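Local structure of adenylyltransferase and sulfurtransferase uba4 (Chaetomium thermophilum, 6YUB) at residues 86-91 against 108-113; 184-189 against 279-284. The protein probably adenylates the C-terminal glycine of a ubiquitin-like sulfur carrier and, as the whole protein, passes sulfur to it for tRNA thiolation and molybdenum cofactor synthesis. All coordinates share one frame; numbering follows the deposited sequence. Where two conformers were deposited one is given.

Interaction 1 (86-91 against 108-113)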
# COMPACT_ATOMS: atom_id res chain seq x y z
N GLY B 86 -12.42 -4.59 26.06
CA GLY B 86 -12.11 -4.46 27.46
C GLY B 86 -10.88 -5.21 27.91
O GLY B 86 -10.32 -4.90 28.97
N MET B 87 -10.44 -6.20 27.14
CA MET B 87 -9.22 -6.94 27.43
C MET B 87 -8.01 -6.14 26.96
O MET B 87 -8.10 -5.32 26.04
CB MET B 87 -9.26 -8.31 26.76
CG MET B 87 -8.04 -9.17 27.01
SD MET B 87 -7.99 -10.62 25.92
CE MET B 87 -9.49 -11.47 26.41
N LEU B 88 -6.88 -6.38 27.62
CA LEU B 88 -5.62 -5.79 27.18
C LEU B 88 -5.36 -6.14 25.72
O LEU B 88 -5.55 -7.28 25.29
CB LEU B 88 -4.47 -6.30 28.05
CG LEU B 88 -4.45 -5.84 29.51
CD1 LEU B 88 -3.29 -6.48 30.25
CD2 LEU B 88 -4.36 -4.33 29.59
N LYS B 89 -4.93 -5.13 24.95
CA LYS B 89 -4.61 -5.37 23.55
C LYS B 89 -3.57 -6.46 23.39
O LYS B 89 -3.71 -7.34 22.53
CB LYS B 89 -4.13 -4.07 22.90
CG LYS B 89 -5.21 -3.01 22.75
CD LYS B 89 -4.87 -2.03 21.62
CE LYS B 89 -4.04 -0.86 22.11
NZ LYS B 89 -3.36 -0.16 20.99
N VAL B 90 -2.52 -6.44 24.22
CA VAL B 90 -1.45 -7.42 24.10
C VAL B 90 -1.99 -8.84 24.25
O VAL B 90 -1.58 -9.75 23.52
CB VAL B 90 -0.34 -7.12 25.13
CG1 VAL B 90 -0.88 -7.19 26.55
CG2 VAL B 90 0.82 -8.07 24.94
N ASP B 91 -2.92 -9.04 25.20
CA ASP B 91 -3.47 -10.37 25.41
C ASP B 91 -4.44 -10.76 24.29
O ASP B 91 -4.45 -11.92 23.85
CB ASP B 91 -4.18 -10.44 26.77
CG ASP B 91 -3.21 -10.44 27.93
OD1 ASP B 91 -2.18 -11.14 27.86
OD2 ASP B 91 -3.48 -9.74 28.93
N PRO B 108 4.42 -10.90 26.39
CA PRO B 108 3.66 -9.65 26.54
C PRO B 108 4.26 -8.72 27.58
O PRO B 108 4.74 -9.14 28.64
CB PRO B 108 2.28 -10.15 26.98
CG PRO B 108 2.58 -11.38 27.78
CD PRO B 108 3.80 -12.02 27.14
N TYR B 109 4.26 -7.43 27.25
CA TYR B 109 4.58 -6.37 28.20
C TYR B 109 3.27 -5.62 28.44
O TYR B 109 2.85 -4.80 27.62
CB TYR B 109 5.67 -5.44 27.67
CG TYR B 109 7.03 -6.09 27.54
CD1 TYR B 109 7.36 -6.82 26.41
CD2 TYR B 109 7.99 -5.95 28.54
CE1 TYR B 109 8.60 -7.41 26.28
CE2 TYR B 109 9.24 -6.54 28.42
CZ TYR B 109 9.54 -7.27 27.28
OH TYR B 109 10.78 -7.86 27.14
N ARG B 110 2.62 -5.91 29.56
CA ARG B 110 1.29 -5.38 29.85
C ARG B 110 1.35 -4.00 30.50
O ARG B 110 0.78 -3.78 31.56
CB ARG B 110 0.52 -6.36 30.72
CG ARG B 110 0.38 -7.74 30.13
CD ARG B 110 -0.43 -8.69 31.03
NE ARG B 110 -0.74 -9.94 30.33
CZ ARG B 110 0.04 -11.02 30.32
NH1 ARG B 110 1.19 -11.02 30.99
NH2 ARG B 110 -0.33 -12.09 29.65
N PHE B 111 2.06 -3.07 29.86
CA PHE B 111 2.18 -1.71 30.39
C PHE B 111 2.84 -0.82 29.34
O PHE B 111 3.50 -1.30 28.41
CB PHE B 111 2.97 -1.68 31.70
CG PHE B 111 4.23 -2.50 31.66
CD1 PHE B 111 5.42 -1.96 31.21
CD2 PHE B 111 4.23 -3.82 32.09
CE1 PHE B 111 6.58 -2.71 31.18
CE2 PHE B 111 5.38 -4.58 32.07
CZ PHE B 111 6.56 -4.02 31.61
N ASP B 112 2.66 0.48 29.51
CA ASP B 112 3.18 1.45 28.57
C ASP B 112 4.71 1.47 28.58
O ASP B 112 5.34 1.36 29.63
CB ASP B 112 2.66 2.86 28.90
CG ASP B 112 1.16 2.97 28.78
OD1 ASP B 112 0.53 2.04 28.24
OD2 ASP B 112 0.61 4.00 29.24
N LEU B 113 5.29 1.62 27.39
CA LEU B 113 6.71 1.94 27.29
C LEU B 113 6.92 3.40 27.64
O LEU B 113 6.16 4.28 27.23
CB LEU B 113 7.22 1.65 25.87
CG LEU B 113 8.71 1.85 25.64
CD1 LEU B 113 9.32 0.62 24.97
CD2 LEU B 113 8.97 3.09 24.80
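R110 crosses L88 and V90 at about a right angle with its aliphatic chain, overlapping a methyl of each, before its guanidinium reaches D91. L88 CD1 sits 3.7 Å from R110 CD, and V90 CG1 is 3.8 Å from R110 CG, so two apolar branches line the path of the arginine. Its chain is extended from CG to NE (chi2 -179°, chi3 170°), which carries the charged end past them to the carboxylate. There the guanidinium grips side-on: R110 NE donates almost straight to D91 OD2 at 3.1 Å, within the guanidinium plane, while R110 NH2 gives a more bent bond to D91 OD1 at 2.7 Å, the oxygen being tilted out of that plane. Both oxygens use their syn lone pairs, and the two planes are 34° apart, so the salt bridge is twisted. P108 CG lies over one face of the same guanidinium, offset toward its rim. On the valine's other branch, V90 CG2 presses tightly on P108 CB at 3.3 Å. The contact thus joins the start of helix 89-100 to the inverse gamma turn centred on R110 and to strand 105-109, the outermost strand of the sheet within this chain; V90 also touches I63 of the adjacent strand 60-64.

Interaction 2 (184-189 against 279-284); sequences CYRCCF and CFACGE. With ZN (zinc ion), chain E.
A Cys4 zinc site, built from two CxxC motifs far apart in the sequence, joins the short helix 185-188 to the loop 279-284. C184 and C187 supply one pair of thiolates, C279 and C282 the other. C184 SG, C187 SG and C279 SG each lie 2.3 Å from the zinc ion, and C282 SG lies 2.2 Å away. The metal is therefore the main tie between the segments, which share no direct hydrogen bond. Backbone N-H groups point at several of the sulfurs. C184 and C187 form a capping box at the start of the helix, each backbone N donating to the other's SG, while C279 SG accepts from the N atoms of both A281 and C282. Such N-H donors probably temper the negative charge gathered on the thiolates.

Beside the metal, R186 runs alongside F280, both side chains pointing the same way. F280 CD2 lies over one face of the guanidinium, offset toward its rim and 3.6 Å from R186 CZ, but the planes are 54° apart, so this is no parallel stack. R186 CD meets the methyl of A281, with 3.7 Å to A281 CB. The charged end is engaged further on, in a salt bridge from R186 NH2 to D143 of helix 135-148. With an alanine here in place of R186, D143 would probably lose this salt-bridge partner, and F280 and A281 the chain they pack against. Nearer the zinc, R186 CB touches C279 SG at 3.8 Å; C279 holds that sulfur anti to the backbone N (chi1 168°), which brings it onto the zinc and against the arginine.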
# COMPACT_ATOMS: atom_id res chain seq x y z
N CYS B 184 19.68 7.69 12.21
CA CYS B 184 18.65 7.49 13.22
C CYS B 184 17.44 8.36 12.86
O CYS B 184 17.45 9.09 11.86
CB CYS B 184 19.19 7.82 14.61
SG CYS B 184 18.89 9.50 15.12
N TYR B 185 16.39 8.28 13.68
CA TYR B 185 15.17 9.02 13.37
C TYR B 185 15.40 10.53 13.43
O TYR B 185 14.76 11.28 12.69
CB TYR B 185 14.05 8.61 14.32
CG TYR B 185 12.67 9.09 13.90
CD1 TYR B 185 11.95 8.43 12.92
CD2 TYR B 185 12.10 10.21 14.48
CE1 TYR B 185 10.69 8.87 12.53
CE2 TYR B 185 10.85 10.66 14.10
CZ TYR B 185 10.15 9.99 13.13
OH TYR B 185 8.90 10.43 12.75
N ARG B 186 16.30 10.99 14.30
CA ARG B 186 16.61 12.42 14.35
C ARG B 186 17.38 12.86 13.12
O ARG B 186 17.17 13.96 12.60
CB ARG B 186 17.39 12.75 15.62
CG ARG B 186 16.57 12.73 16.89
CD ARG B 186 17.45 12.97 18.11
NE ARG B 186 16.75 12.70 19.36
CZ ARG B 186 16.02 13.59 20.02
NH1 ARG B 186 15.88 14.83 19.56
NH2 ARG B 186 15.42 13.24 21.15
N CYS B 187 18.30 12.01 12.63
CA CYS B 187 19.02 12.32 11.40
C CYS B 187 18.07 12.67 10.27
O CYS B 187 18.41 13.49 9.40
CB CYS B 187 19.89 11.13 10.98
SG CYS B 187 21.31 10.78 12.03
N CYS B 188 16.88 12.08 10.26
CA CYS B 188 15.93 12.27 9.17
C CYS B 188 14.94 13.39 9.43
O CYS B 188 14.57 14.12 8.50
CB CYS B 188 15.16 10.97 8.91
SG CYS B 188 16.17 9.51 8.60
N PHE B 189 14.50 13.56 10.68
CA PHE B 189 13.40 14.46 11.00
C PHE B 189 13.75 15.32 12.21
O PHE B 189 14.21 14.80 13.23
CB PHE B 189 12.11 13.68 11.28
CG PHE B 189 11.81 12.63 10.25
CD1 PHE B 189 11.53 12.99 8.94
CD2 PHE B 189 11.80 11.29 10.59
CE1 PHE B 189 11.25 12.03 7.99
CE2 PHE B 189 11.51 10.32 9.64
CZ PHE B 189 11.24 10.69 8.34
N CYS B 279 24.27 15.03 14.62
CA CYS B 279 22.98 14.59 15.12
C CYS B 279 22.98 14.59 16.65
O CYS B 279 23.91 14.08 17.27
CB CYS B 279 22.64 13.19 14.61
SG CYS B 279 21.22 12.47 15.47
N PHE B 280 21.92 15.15 17.23
CA PHE B 280 21.81 15.22 18.69
C PHE B 280 22.04 13.86 19.34
O PHE B 280 22.63 13.78 20.42
CB PHE B 280 20.44 15.77 19.07
CG PHE B 280 20.12 15.68 20.54
CD1 PHE B 280 20.60 16.64 21.42
CD2 PHE B 280 19.35 14.65 21.03
CE1 PHE B 280 20.31 16.56 22.77
CE2 PHE B 280 19.06 14.57 22.39
CZ PHE B 280 19.54 15.52 23.25
N ALA B 281 21.59 12.78 18.69
CA ALA B 281 21.58 11.46 19.30
C ALA B 281 22.75 10.58 18.87
O ALA B 281 23.43 10.01 19.73
CB ALA B 281 20.25 10.75 18.98
N CYS B 282 22.98 10.44 17.56
CA CYS B 282 24.00 9.54 17.06
C CYS B 282 25.22 10.26 16.50
O CYS B 282 26.17 9.59 16.07
CB CYS B 282 23.40 8.62 15.97
SG CYS B 282 22.70 9.47 14.53
N GLY B 283 25.24 11.58 16.51
CA GLY B 283 26.31 12.34 15.91
C GLY B 283 27.55 12.43 16.78
O GLY B 283 27.63 11.87 17.88
N GLU B 284 28.53 13.16 16.27
CA GLU B 284 29.77 13.39 17.00
C GLU B 284 29.50 14.20 18.25
O GLU B 284 28.64 15.09 18.26
CB GLU B 284 30.78 14.11 16.10
CG GLU B 284 32.22 14.05 16.58
CD GLU B 284 33.19 14.59 15.54
OE1 GLU B 284 32.92 15.68 14.98
OE2 GLU B 284 34.22 13.93 15.28
ZN ZN E . 20.77 10.51 14.27

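In the fold
Two ways of fastening separate segments appear in one adenylyltransferase domain. Interaction 1 is a surface contact between elements close in sequence, and it works through apolar packing finished by an ion pair; interaction 2 is partly buried, spans about ninety residues of chain, and relies on a metal. Arginine serves both differently, meeting its carboxylate within the contact in 86-91 against 108-113 but outside the two segments in 184-189 against 279-284. They share no element: the first lies at the 105-109 edge of the sheet and includes K89, a predicted ATP-binding residue, whereas the zinc site lies away from the nucleotide residues. Their centres are 30 Å apart, and they do not touch.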